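Local coordinates for F-BAR domain only protein 1 (Danio rerio, PDB 5JP2) that probably acts at an early step of clathrin-mediated endocytosis and binds an Eps15 peptide at its mu homology domain, at residues Ala53-Thr56 and Arg57-Ala61; Gln94-Pro97 and Asp98-Asp101; Phe104-Gln107 and Ala108-Leu111; Ala135-Asp139 and Pro140-Pro144. All blocks are in the same frame, centred on the assembly; numbering follows the deposited sequence.

Contact 1: residues Ala53-Thr56 and Arg57-Ala61; sequences AGIT and RIFTA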
ATOM      1  N   ALA B  53      25.379   3.881  -0.097  1.00 39.37           N
ATOM      2  CA  ALA B  53      26.143   5.118  -0.179  1.00 37.10           C
ATOM      3  C   ALA B  53      27.421   4.929  -0.979  1.00 41.99           C
ATOM      4  O   ALA B  53      27.814   5.801  -1.755  1.00 57.06           O
ATOM      5  CB  ALA B  53      26.437   5.647   1.216  1.00 31.14           C
ATOM      6  N   GLY B  54      28.060   3.773  -0.850  1.00 38.94           N
ATOM      7  CA  GLY B  54      29.329   3.591  -1.516  1.00 45.82           C
ATOM      8  C   GLY B  54      29.249   3.519  -3.020  1.00 53.30           C
ATOM      9  O   GLY B  54      30.289   3.555  -3.679  1.00 72.67           O
ATOM     10  N   ILE B  55      28.048   3.429  -3.587  1.00 58.32           N
ATOM     11  CA  ILE B  55      27.952   3.286  -5.032  1.00 57.03           C
ATOM     12  C   ILE B  55      28.151   4.625  -5.723  1.00 52.03           C
ATOM     13  O   ILE B  55      28.373   4.666  -6.936  1.00 57.39           O
ATOM     14  CB  ILE B  55      26.613   2.644  -5.426  1.00 48.40           C
ATOM     15  CG1 ILE B  55      26.683   2.070  -6.832  1.00 40.44           C
ATOM     16  CG2 ILE B  55      25.507   3.651  -5.384  1.00 40.99           C
ATOM     17  CD1 ILE B  55      25.521   1.223  -7.160  1.00 39.09           C
ATOM     18  N   THR B  56      28.085   5.725  -4.979  1.00 59.29           N
ATOM     19  CA  THR B  56      28.392   7.027  -5.551  1.00 67.89           C
ATOM     20  C   THR B  56      29.831   7.065  -6.031  1.00 78.69           C
ATOM     21  O   THR B  56      30.106   7.323  -7.207  1.00 84.02           O
ATOM     22  CB  THR B  56      28.160   8.118  -4.515  1.00 68.00           C
ATOM     23  OG1 THR B  56      29.153   8.005  -3.490  1.00 99.21           O
ATOM     24  CG2 THR B  56      26.799   7.959  -3.895  1.00 59.90           C
ATOM     25  N   ARG B  57      30.764   6.792  -5.116  1.00 77.07           N
ATOM     26  CA  ARG B  57      32.180   6.835  -5.442  1.00 74.56           C
ATOM     27  C   ARG B  57      32.477   6.001  -6.672  1.00 68.09           C
ATOM     28  O   ARG B  57      33.373   6.333  -7.448  1.00 90.92           O
ATOM     29  CB  ARG B  57      32.999   6.368  -4.242  1.00104.82           C
ATOM     30  CG  ARG B  57      32.882   7.306  -3.052  1.00133.71           C
ATOM     31  CD  ARG B  57      33.811   6.914  -1.914  1.00164.31           C
ATOM     32  NE  ARG B  57      33.730   7.849  -0.794  1.00186.01           N
ATOM     33  CZ  ARG B  57      34.380   7.693   0.356  1.00191.05           C
ATOM     34  NH1 ARG B  57      35.159   6.636   0.540  1.00194.51           N
ATOM     35  NH2 ARG B  57      34.249   8.592   1.323  1.00188.19           N
ATOM     36  N   ILE B  58      31.738   4.918  -6.870  1.00 64.13           N
ATOM     37  CA  ILE B  58      31.886   4.157  -8.102  1.00 72.52           C
ATOM     38  C   ILE B  58      31.383   4.973  -9.279  1.00 65.57           C
ATOM     39  O   ILE B  58      32.044   5.069 -10.315  1.00 80.16           O
ATOM     40  CB  ILE B  58      31.141   2.818  -8.004  1.00 58.95           C
ATOM     41  CG1 ILE B  58      31.707   1.968  -6.875  1.00 66.74           C
ATOM     42  CG2 ILE B  58      31.231   2.081  -9.309  1.00 49.46           C
ATOM     43  CD1 ILE B  58      33.093   1.459  -7.155  1.00 82.44           C
ATOM     44  N   PHE B  59      30.207   5.587  -9.128  1.00 71.14           N
ATOM     45  CA  PHE B  59      29.578   6.266 -10.256  1.00 66.76           C
ATOM     46  C   PHE B  59      30.303   7.549 -10.623  1.00 61.92           C
ATOM     47  O   PHE B  59      30.542   7.812 -11.805  1.00 62.87           O
ATOM     48  CB  PHE B  59      28.114   6.565  -9.941  1.00 63.44           C
ATOM     49  CG  PHE B  59      27.198   5.381 -10.083  1.00 45.07           C
ATOM     50  CD1 PHE B  59      27.573   4.271 -10.801  1.00 49.68           C
ATOM     51  CD2 PHE B  59      25.936   5.403  -9.531  1.00 49.81           C
ATOM     52  CE1 PHE B  59      26.716   3.198 -10.937  1.00 45.90           C
ATOM     53  CE2 PHE B  59      25.078   4.330  -9.675  1.00 36.09           C
ATOM     54  CZ  PHE B  59      25.470   3.233 -10.372  1.00 37.90           C
ATOM     55  N   THR B  60      30.653   8.367  -9.630  1.00 67.98           N
ATOM     56  CA  THR B  60      31.382   9.598  -9.915  1.00 69.00           C
ATOM     57  C   THR B  60      32.692   9.305 -10.622  1.00 68.66           C
ATOM     58  O   THR B  60      33.070  10.012 -11.557  1.00 83.00           O
ATOM     59  CB  THR B  60      31.630  10.374  -8.632  1.00 76.52           C
ATOM     60  OG1 THR B  60      32.614   9.687  -7.849  1.00103.94           O
ATOM     61  CG2 THR B  60      30.353  10.476  -7.845  1.00 85.63           C
ATOM     62  N   ALA B  61      33.393   8.268 -10.187  1.00 64.73           N
ATOM     63  CA  ALA B  61      34.684   7.918 -10.747  1.00 74.95           C
ATOM     64  C   ALA B  61      34.575   7.330 -12.143  1.00 71.34           C
ATOM     65  O   ALA B  61      35.521   7.451 -12.924  1.00 76.80           O
ATOM     66  CB  ALA B  61      35.395   6.932  -9.827  1.00 81.91           C
TER

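Contact 2: residues Gln94-Pro97 and Asp98-Asp101; sequences QSDP and DTKD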
ATOM      1  N   GLN B  94       7.279  -0.644 -27.173  1.00137.88           N
ATOM      2  CA  GLN B  94       7.081  -1.899 -26.461  1.00131.17           C
ATOM      3  C   GLN B  94       5.598  -2.019 -26.140  1.00117.94           C
ATOM      4  O   GLN B  94       5.061  -1.235 -25.352  1.00110.18           O
ATOM      5  CB  GLN B  94       7.922  -1.957 -25.189  1.00128.34           C
ATOM      6  CG  GLN B  94       7.788  -3.277 -24.443  1.00125.70           C
ATOM      7  CD  GLN B  94       8.574  -3.313 -23.148  1.00 83.51           C
ATOM      8  OE1 GLN B  94       9.000  -2.279 -22.638  1.00 90.95           O
ATOM      9  NE2 GLN B  94       8.777  -4.509 -22.614  1.00 66.94           N
ATOM     10  N   SER B  95       4.939  -2.988 -26.766  1.00121.10           N
ATOM     11  CA  SER B  95       3.507  -3.193 -26.630  1.00120.57           C
ATOM     12  C   SER B  95       3.141  -4.283 -25.633  1.00118.31           C
ATOM     13  O   SER B  95       1.950  -4.546 -25.444  1.00124.76           O
ATOM     14  CB  SER B  95       2.906  -3.530 -27.995  1.00127.40           C
ATOM     15  OG  SER B  95       3.620  -4.598 -28.590  1.00126.62           O
ATOM     16  N   ASP B  96       4.116  -4.924 -25.005  1.00106.91           N
ATOM     17  CA  ASP B  96       3.828  -6.040 -24.116  1.00 95.95           C
ATOM     18  C   ASP B  96       2.890  -5.583 -23.005  1.00 93.20           C
ATOM     19  O   ASP B  96       3.212  -4.629 -22.286  1.00 94.51           O
ATOM     20  CB  ASP B  96       5.112  -6.618 -23.537  1.00 82.90           C
ATOM     21  CG  ASP B  96       4.879  -7.904 -22.761  1.00 84.14           C
ATOM     22  OD1 ASP B  96       3.787  -8.101 -22.196  1.00 84.66           O
ATOM     23  OD2 ASP B  96       5.789  -8.748 -22.742  1.00 80.59           O
ATOM     24  N   PRO B  97       1.713  -6.192 -22.869  1.00101.66           N
ATOM     25  CA  PRO B  97       0.762  -5.739 -21.845  1.00 95.58           C
ATOM     26  C   PRO B  97       1.147  -6.099 -20.422  1.00 98.84           C
ATOM     27  O   PRO B  97       0.743  -5.386 -19.497  1.00 85.45           O
ATOM     28  CB  PRO B  97      -0.534  -6.437 -22.257  1.00 94.17           C
ATOM     29  CG  PRO B  97      -0.057  -7.684 -22.902  1.00 90.97           C
ATOM     30  CD  PRO B  97       1.183  -7.318 -23.651  1.00 93.19           C
ATOM     31  N   ASP B  98       1.855  -7.206 -20.206  1.00100.94           N
ATOM     32  CA  ASP B  98       2.166  -7.671 -18.859  1.00 90.40           C
ATOM     33  C   ASP B  98       3.546  -7.277 -18.365  1.00 75.61           C
ATOM     34  O   ASP B  98       3.897  -7.627 -17.236  1.00 74.11           O
ATOM     35  CB  ASP B  98       2.026  -9.187 -18.775  1.00103.04           C
ATOM     36  CG  ASP B  98       0.671  -9.613 -18.272  1.00116.24           C
ATOM     37  OD1 ASP B  98       0.184  -8.990 -17.308  1.00101.07           O
ATOM     38  OD2 ASP B  98       0.092 -10.562 -18.841  1.00119.40           O
ATOM     39  N   THR B  99       4.342  -6.581 -19.174  1.00 77.71           N
ATOM     40  CA  THR B  99       5.727  -6.293 -18.830  1.00 65.56           C
ATOM     41  C   THR B  99       6.147  -4.965 -19.442  1.00 62.38           C
ATOM     42  O   THR B  99       5.716  -4.633 -20.546  1.00 72.03           O
ATOM     43  CB  THR B  99       6.612  -7.432 -19.334  1.00 62.64           C
ATOM     44  OG1 THR B  99       6.476  -8.552 -18.454  1.00 75.67           O
ATOM     45  CG2 THR B  99       8.052  -7.021 -19.425  1.00 74.07           C
ATOM     46  N   LYS B 100       6.997  -4.215 -18.739  1.00 55.16           N
ATOM     47  CA  LYS B 100       7.578  -3.013 -19.324  1.00 58.54           C
ATOM     48  C   LYS B 100       8.973  -2.761 -18.775  1.00 43.60           C
ATOM     49  O   LYS B 100       9.211  -2.906 -17.578  1.00 52.38           O
ATOM     50  CB  LYS B 100       6.718  -1.773 -19.081  1.00 59.56           C
ATOM     51  CG  LYS B 100       6.976  -0.718 -20.141  1.00 69.66           C
ATOM     52  CD  LYS B 100       6.411   0.644 -19.813  1.00 75.83           C
ATOM     53  CE  LYS B 100       6.507   1.534 -21.039  1.00 62.65           C
ATOM     54  NZ  LYS B 100       7.744   1.239 -21.816  1.00 79.68           N
ATOM     55  N   ASP B 101       9.862  -2.303 -19.648  1.00 43.83           N
ATOM     56  CA  ASP B 101      11.268  -2.118 -19.340  1.00 43.62           C
ATOM     57  C   ASP B 101      11.620  -0.648 -19.186  1.00 41.58           C
ATOM     58  O   ASP B 101      11.058   0.220 -19.854  1.00 46.08           O
ATOM     59  CB  ASP B 101      12.166  -2.709 -20.427  1.00 63.94           C
ATOM     60  CG  ASP B 101      12.155  -4.208 -20.440  1.00 46.41           C
ATOM     61  OD1 ASP B 101      11.101  -4.798 -20.717  1.00 54.40           O
ATOM     62  OD2 ASP B 101      13.201  -4.797 -20.142  1.00 48.71           O
TER

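Contact 3: residues Phe104-Gln107 and Ala108-Leu111; sequences FNMQ and ALTL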
ATOM      1  N   PHE B 104      18.048   3.305 -16.705  1.00 32.79           N
ATOM      2  CA  PHE B 104      18.481   4.529 -16.066  1.00 35.98           C
ATOM      3  C   PHE B 104      19.353   5.350 -17.004  1.00 48.05           C
ATOM      4  O   PHE B 104      20.098   4.813 -17.825  1.00 34.85           O
ATOM      5  CB  PHE B 104      19.273   4.229 -14.803  1.00 30.45           C
ATOM      6  CG  PHE B 104      18.439   4.112 -13.586  1.00 30.46           C
ATOM      7  CD1 PHE B 104      18.127   5.210 -12.838  1.00 31.84           C
ATOM      8  CD2 PHE B 104      17.968   2.882 -13.189  1.00 37.11           C
ATOM      9  CE1 PHE B 104      17.362   5.086 -11.724  1.00 24.90           C
ATOM     10  CE2 PHE B 104      17.203   2.766 -12.080  1.00 27.50           C
ATOM     11  CZ  PHE B 104      16.905   3.864 -11.347  1.00 27.62           C
ATOM     12  N   ASN B 105      19.280   6.664 -16.836  1.00 38.54           N
ATOM     13  CA  ASN B 105      20.286   7.556 -17.378  1.00 37.19           C
ATOM     14  C   ASN B 105      21.412   7.631 -16.358  1.00 34.20           C
ATOM     15  O   ASN B 105      21.242   8.216 -15.287  1.00 34.63           O
ATOM     16  CB  ASN B 105      19.662   8.926 -17.620  1.00 51.22           C
ATOM     17  CG  ASN B 105      20.626   9.930 -18.226  1.00 51.22           C
ATOM     18  OD1 ASN B 105      20.317  10.539 -19.243  1.00 65.49           O
ATOM     19  ND2 ASN B 105      21.771  10.125 -17.608  1.00 55.99           N
ATOM     20  N   MET B 106      22.568   7.073 -16.682  1.00 41.97           N
ATOM     21  CA  MET B 106      23.554   6.909 -15.625  1.00 36.99           C
ATOM     22  C   MET B 106      24.221   8.224 -15.274  1.00 35.71           C
ATOM     23  O   MET B 106      24.679   8.401 -14.144  1.00 40.61           O
ATOM     24  CB  MET B 106      24.601   5.868 -16.020  1.00 46.32           C
ATOM     25  CG  MET B 106      24.051   4.471 -16.284  1.00 33.79           C
ATOM     26  SD  MET B 106      23.052   3.718 -14.993  1.00 44.52           S
ATOM     27  CE  MET B 106      24.156   3.707 -13.613  1.00 27.46           C
ATOM     28  N   GLN B 107      24.249   9.166 -16.206  1.00 36.89           N
ATOM     29  CA  GLN B 107      24.815  10.476 -15.909  0.50 62.72           C
ATOM     30  C   GLN B 107      23.895  11.270 -14.987  1.00 34.82           C
ATOM     31  O   GLN B 107      24.343  11.847 -13.996  1.00 41.54           O
ATOM     32  CB  GLN B 107      25.095  11.228 -17.214  0.50 61.37           C
ATOM     33  CG  GLN B 107      26.229  10.625 -18.051  0.50 55.19           C
ATOM     34  CD  GLN B 107      26.279  11.168 -19.473  0.50 50.78           C
ATOM     35  OE1 GLN B 107      27.119  11.998 -19.812  0.50 40.71           O
ATOM     36  NE2 GLN B 107      25.391  10.679 -20.316  0.50 52.77           N
ATOM     37  N   ALA B 108      22.598  11.297 -15.286  1.00 34.23           N
ATOM     38  CA  ALA B 108      21.652  11.958 -14.392  1.00 37.51           C
ATOM     39  C   ALA B 108      21.594  11.262 -13.037  1.00 29.34           C
ATOM     40  O   ALA B 108      21.625  11.913 -11.993  1.00 38.21           O
ATOM     41  CB  ALA B 108      20.266  12.005 -15.031  1.00 37.70           C
ATOM     42  N   LEU B 109      21.526   9.931 -13.037  1.00 31.92           N
ATOM     43  CA  LEU B 109      21.515   9.185 -11.780  1.00 31.77           C
ATOM     44  C   LEU B 109      22.737   9.504 -10.933  1.00 28.30           C
ATOM     45  O   LEU B 109      22.619   9.711  -9.722  1.00 33.13           O
ATOM     46  CB  LEU B 109      21.439   7.685 -12.050  1.00 29.60           C
ATOM     47  CG  LEU B 109      21.435   6.839 -10.780  1.00 27.73           C
ATOM     48  CD1 LEU B 109      20.226   7.189  -9.933  1.00 32.79           C
ATOM     49  CD2 LEU B 109      21.490   5.358 -11.074  1.00 20.66           C
ATOM     50  N   THR B 110      23.920   9.543 -11.549  1.00 29.15           N
ATOM     51  CA  THR B 110      25.137   9.897 -10.820  1.00 25.50           C
ATOM     52  C   THR B 110      25.019  11.260 -10.170  1.00 34.00           C
ATOM     53  O   THR B 110      25.332  11.425  -8.988  1.00 39.82           O
ATOM     54  CB  THR B 110      26.346   9.869 -11.751  1.00 34.21           C
ATOM     55  OG1 THR B 110      26.455   8.582 -12.353  1.00 37.13           O
ATOM     56  CG2 THR B 110      27.600  10.172 -10.993  1.00 40.76           C
ATOM     57  N   LEU B 111      24.616  12.267 -10.946  1.00 39.41           N
ATOM     58  CA  LEU B 111      24.459  13.605 -10.392  1.00 34.39           C
ATOM     59  C   LEU B 111      23.426  13.612  -9.281  1.00 43.12           C
ATOM     60  O   LEU B 111      23.593  14.300  -8.269  1.00 48.16           O
ATOM     61  CB  LEU B 111      24.057  14.585 -11.488  1.00 36.85           C
ATOM     62  CG  LEU B 111      25.154  14.900 -12.495  1.00 43.29           C
ATOM     63  CD1 LEU B 111      24.641  15.797 -13.578  1.00 43.30           C
ATOM     64  CD2 LEU B 111      26.300  15.558 -11.779  1.00 59.16           C
TER

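Contact 4: residues Ala135-Asp139 and Pro140-Pro144; sequences ASSQD and PSRAP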
ATOM      1  N   ALA B 135      -4.604   2.112  -9.986  1.00 44.36           N
ATOM      2  CA  ALA B 135      -5.464   1.032 -10.448  1.00 38.32           C
ATOM      3  C   ALA B 135      -6.850   1.206  -9.854  1.00 36.96           C
ATOM      4  O   ALA B 135      -6.980   1.436  -8.652  1.00 45.02           O
ATOM      5  CB  ALA B 135      -4.894  -0.334 -10.070  1.00 38.20           C
ATOM      6  N   SER B 136      -7.872   1.109 -10.699  1.00 37.64           N
ATOM      7  CA  SER B 136      -9.255   1.333 -10.309  1.00 34.20           C
ATOM      8  C   SER B 136     -10.110   0.171 -10.758  1.00 37.93           C
ATOM      9  O   SER B 136      -9.863  -0.415 -11.811  1.00 44.76           O
ATOM     10  CB  SER B 136      -9.823   2.606 -10.919  1.00 45.76           C
ATOM     11  OG  SER B 136      -9.097   3.744 -10.518  1.00 55.22           O
ATOM     12  N   SER B 137     -11.121  -0.157  -9.964  1.00 33.23           N
ATOM     13  CA  SER B 137     -12.029  -1.221 -10.352  1.00 34.37           C
ATOM     14  C   SER B 137     -13.376  -1.017  -9.680  1.00 32.81           C
ATOM     15  O   SER B 137     -13.474  -0.374  -8.637  1.00 41.67           O
ATOM     16  CB  SER B 137     -11.465  -2.595 -10.006  1.00 35.35           C
ATOM     17  OG  SER B 137     -11.929  -3.556 -10.929  1.00 49.87           O
ATOM     18  N   GLN B 138     -14.424  -1.502 -10.334  1.00 44.23           N
ATOM     19  CA  GLN B 138     -15.724  -1.691  -9.708  1.00 41.12           C
ATOM     20  C   GLN B 138     -15.949  -3.144  -9.317  1.00 50.07           C
ATOM     21  O   GLN B 138     -17.039  -3.502  -8.877  1.00 56.34           O
ATOM     22  CB  GLN B 138     -16.833  -1.208 -10.637  1.00 57.23           C
ATOM     23  CG  GLN B 138     -16.757   0.275 -10.926  1.00 60.12           C
ATOM     24  CD  GLN B 138     -17.898   0.765 -11.784  1.00 79.03           C
ATOM     25  OE1 GLN B 138     -18.615  -0.026 -12.394  1.00 91.35           O
ATOM     26  NE2 GLN B 138     -18.081   2.079 -11.831  1.00 75.43           N
ATOM     27  N   ASP B 139     -14.942  -3.986  -9.506  1.00 62.15           N
ATOM     28  CA  ASP B 139     -15.023  -5.400  -9.182  1.00 56.16           C
ATOM     29  C   ASP B 139     -14.540  -5.604  -7.751  1.00 58.47           C
ATOM     30  O   ASP B 139     -13.367  -5.351  -7.467  1.00 68.16           O
ATOM     31  CB  ASP B 139     -14.160  -6.193 -10.149  1.00 53.59           C
ATOM     32  CG  ASP B 139     -14.364  -7.677 -10.037  1.00 79.18           C
ATOM     33  OD1 ASP B 139     -14.907  -8.151  -9.020  1.00101.87           O
ATOM     34  OD2 ASP B 139     -13.962  -8.384 -10.977  1.00 88.73           O
ATOM     35  N   PRO B 140     -15.391  -6.068  -6.831  1.00 58.00           N
ATOM     36  CA  PRO B 140     -14.932  -6.264  -5.447  1.00 48.26           C
ATOM     37  C   PRO B 140     -13.777  -7.223  -5.333  1.00 45.63           C
ATOM     38  O   PRO B 140     -13.093  -7.227  -4.309  1.00 48.10           O
ATOM     39  CB  PRO B 140     -16.182  -6.795  -4.732  1.00 53.83           C
ATOM     40  CG  PRO B 140     -17.084  -7.255  -5.810  1.00 39.62           C
ATOM     41  CD  PRO B 140     -16.810  -6.395  -6.989  1.00 74.12           C
ATOM     42  N   SER B 141     -13.523  -8.027  -6.358  1.00 52.40           N
ATOM     43  CA  SER B 141     -12.411  -8.961  -6.328  1.00 65.42           C
ATOM     44  C   SER B 141     -11.071  -8.275  -6.150  1.00 55.33           C
ATOM     45  O   SER B 141     -10.079  -8.948  -5.871  1.00 47.75           O
ATOM     46  CB  SER B 141     -12.365  -9.731  -7.623  1.00 69.91           C
ATOM     47  OG  SER B 141     -12.115  -8.858  -8.698  1.00 89.36           O
ATOM     48  N   ARG B 142     -11.009  -6.969  -6.351  1.00 54.75           N
ATOM     49  CA  ARG B 142      -9.778  -6.232  -6.149  1.00 55.68           C
ATOM     50  C   ARG B 142      -9.615  -5.771  -4.709  1.00 48.57           C
ATOM     51  O   ARG B 142      -8.539  -5.303  -4.343  1.00 62.28           O
ATOM     52  CB  ARG B 142      -9.722  -5.016  -7.077  1.00 66.45           C
ATOM     53  CG  ARG B 142      -9.457  -5.234  -8.585  1.00 84.02           C
ATOM     54  CD  ARG B 142      -9.840  -6.586  -9.164  1.00 94.21           C
ATOM     55  NE  ARG B 142      -9.372  -6.713 -10.544  1.00106.86           N
ATOM     56  CZ  ARG B 142      -9.373  -7.845 -11.242  1.00104.80           C
ATOM     57  NH1 ARG B 142      -9.812  -8.972 -10.699  1.00 90.39           N
ATOM     58  NH2 ARG B 142      -8.925  -7.851 -12.488  1.00101.78           N
ATOM     59  N   ALA B 143     -10.621  -5.887  -3.905  1.00 43.19           N
ATOM     60  CA  ALA B 143     -10.524  -5.403  -2.541  1.00 35.31           C
ATOM     61  C   ALA B 143     -10.182  -6.542  -1.609  1.00 36.70           C
ATOM     62  O   ALA B 143     -10.874  -7.559  -1.614  1.00 48.56           O
ATOM     63  CB  ALA B 143     -11.833  -4.763  -2.103  1.00 35.44           C
ATOM     64  N   PRO B 144      -9.141  -6.415  -0.795  1.00 32.33           N
ATOM     65  CA  PRO B 144      -8.758  -7.533   0.070  1.00 27.11           C
ATOM     66  C   PRO B 144      -9.774  -7.850   1.148  1.00 31.14           C
ATOM     67  O   PRO B 144      -9.876  -9.004   1.582  1.00 36.32           O
ATOM     68  CB  PRO B 144      -7.433  -7.062   0.674  1.00 36.56           C
ATOM     69  CG  PRO B 144      -7.461  -5.619   0.569  1.00 37.03           C
ATOM     70  CD  PRO B 144      -8.240  -5.270  -0.646  1.00 32.04           C
TER

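Contact 1: residues Ala53-Thr56 and Arg57-Ala61
I55 sends CG1 away from its own N (chi1 -161°), and F59 turns its ring back along the helix (chi1 -78°). These two torsions bring the isoleucine branch over one face of the phenyl ring. I55 CG1 stands 4.1 Å from the centroid of the F59 ring, close to the ring normal, which makes a CH-pi contact. The tip of the branch continues toward the rim, where I55 CD1 meets F59 CZ at 3.8 Å. The backbone holds the same spacing: F59 N bonds to I55 O at 3.0 Å, and T60 N bonds almost straight to T56 O at 2.7 Å. This is i to i+4 packing at the start of the short helix 55-61, which follows strand 39-52 in the mu homology domain. T56 ties the strand exit to the first turn. Its OG1 and its N both bond to A53 O, at 3.1 Å and 3.2 Å. With an alanine at F59, the I55 branch is likely to lose the ring face it lies on, and a gap would probably open toward helix 106-119. L113 of that helix touches the F59 ring, and W17 of strand 17-31 touches both I55 and I58.

Contact 2: residues Gln94-Pro97 and Asp98-Asp101
The Q94 amide and the D101 carboxylate meet with their planes 43° apart. Each end of the amide is used. Q94 NE2 gives a hydrogen bond of 3.0 Å to D101 OD1, which it meets on the anti side and somewhat out of the carboxylate plane. Q94 OE1 takes the backbone N of D101 at 3.1 Å, the donor lying only 15° from the carbonyl plane. The extended Q94 chain, with CG anti to the backbone N (chi1 -178°), carries the amide across the loop to the strand. At its end, Q94 OE1 also lies 3.6 Å from K100 CG. A second flat group, the D96 carboxylate, works closer to the bend. D96 OD1 accepts D98 N at 2.9 Å, also on its anti side, and closes an Asx turn over P97. D96 OD2 rests near T99 CB at 3.7 Å. Both features sit in the connection of a beta hairpin, between strands 88-90 and 99-104. D101 OD1 also pairs with R71 NH1 of strand 69-73 in a salt bridge. The buried carboxylate therefore has a charged partner besides the neutral amide, which probably helps it stay ionised, while the amide is held against turning by its two bonds.

Contact 3: residues Phe104-Gln107 and Ala108-Leu111
F104 and L109 cross at a slant, with the leucine methyls reaching the ring obliquely. L109 CD2 is the closest, 3.8 Å from F104 CD1. It makes an off-centre CH-pi contact, 4.3 Å from the centroid of the F104 ring and 30° off its normal. L109 holds CG anti to its N (chi1 180°), and this swings both methyls back toward the aromatic. M106 runs alongside L109 and points the same way; its folded chain brings M106 CE within 4.0 Å of L109 CD2. Replacing F104 by an alanine would probably strip the L109 methyls of their aromatic neighbour and leave a gap where strand meets helix. The backbone sets this spacing. N105 is the N-cap residue, and its O accepts L109 N at 2.8 Å in a nearly straight bond. M106 O is gripped twice by T110, through N at 2.9 Å and through OG1, a very short 2.5 Å. L111 N bonds to Q107 O in the next step of the turn. F104 ends strand 99-104 and bonds through its backbone to L68, and helix 106-119 starts two residues later. The side chains of M106, L109 and T110 all touch F59 of helix 55-61.

Contact 4: residues Ala135-Asp139 and Pro140-Pro144
This is a surface turn contact, where strand 125-137 runs out into a short 3-10 segment at 140-142. S137 CB touches R142 CG at 3.6 Å, so the last strand residue meets the arginine that closes the turn. D139 links the two parts with both backbone and side chain. D139 O accepts R142 N at 3.1 Å, the donor lying above the carbonyl plane. D139 CG is anti to the backbone N (chi1 -170°), which brings the carboxylate round to the turn. There D139 OD1 takes S141 N at 3.0 Å, from well above the carboxylate plane. The pair closes an Asx turn with P140 at its middle position, and the backbone bond from R142 spans one residue more. A143 N then bonds to P140 O at 2.8 Å, carrying the 3-10 pattern on. The turn joins strands 125-137 and 145-154, which belong to different sheets of the mu homology domain. S137 is still paired with V41 of strand 39-52. D139 OD2 lies over one face of the R142 guanidinium, 4.2 Å from R142 NH1. No N-H points at it, so only the charges attract. The P140 side chain is about 9 Å from the zinc ion held by H165 and C167.

How the contacts relate
Contacts 1 and 3 are partly buried helix starts, and both are built on apolar side chains against an aromatic ring. They share an interface: their centres are about 11 Å apart, and helices 55-61 and 106-119 pack directly on each other. Contacts 2 and 4 lie on the surface, in loops at a strand end. Both use carboxylate bonds to backbone N atoms in an Asx turn across a proline; contact 2 adds a side-chain amide that bonds to a backbone N and to a carboxylate. Contact 2 adjoins contact 3 in sequence, with strand 99-104 leading toward helix 106-119. Contact 4 is about 43 Å from contact 1 between centres, but about 22 Å from contact 2. It lies near the zinc site.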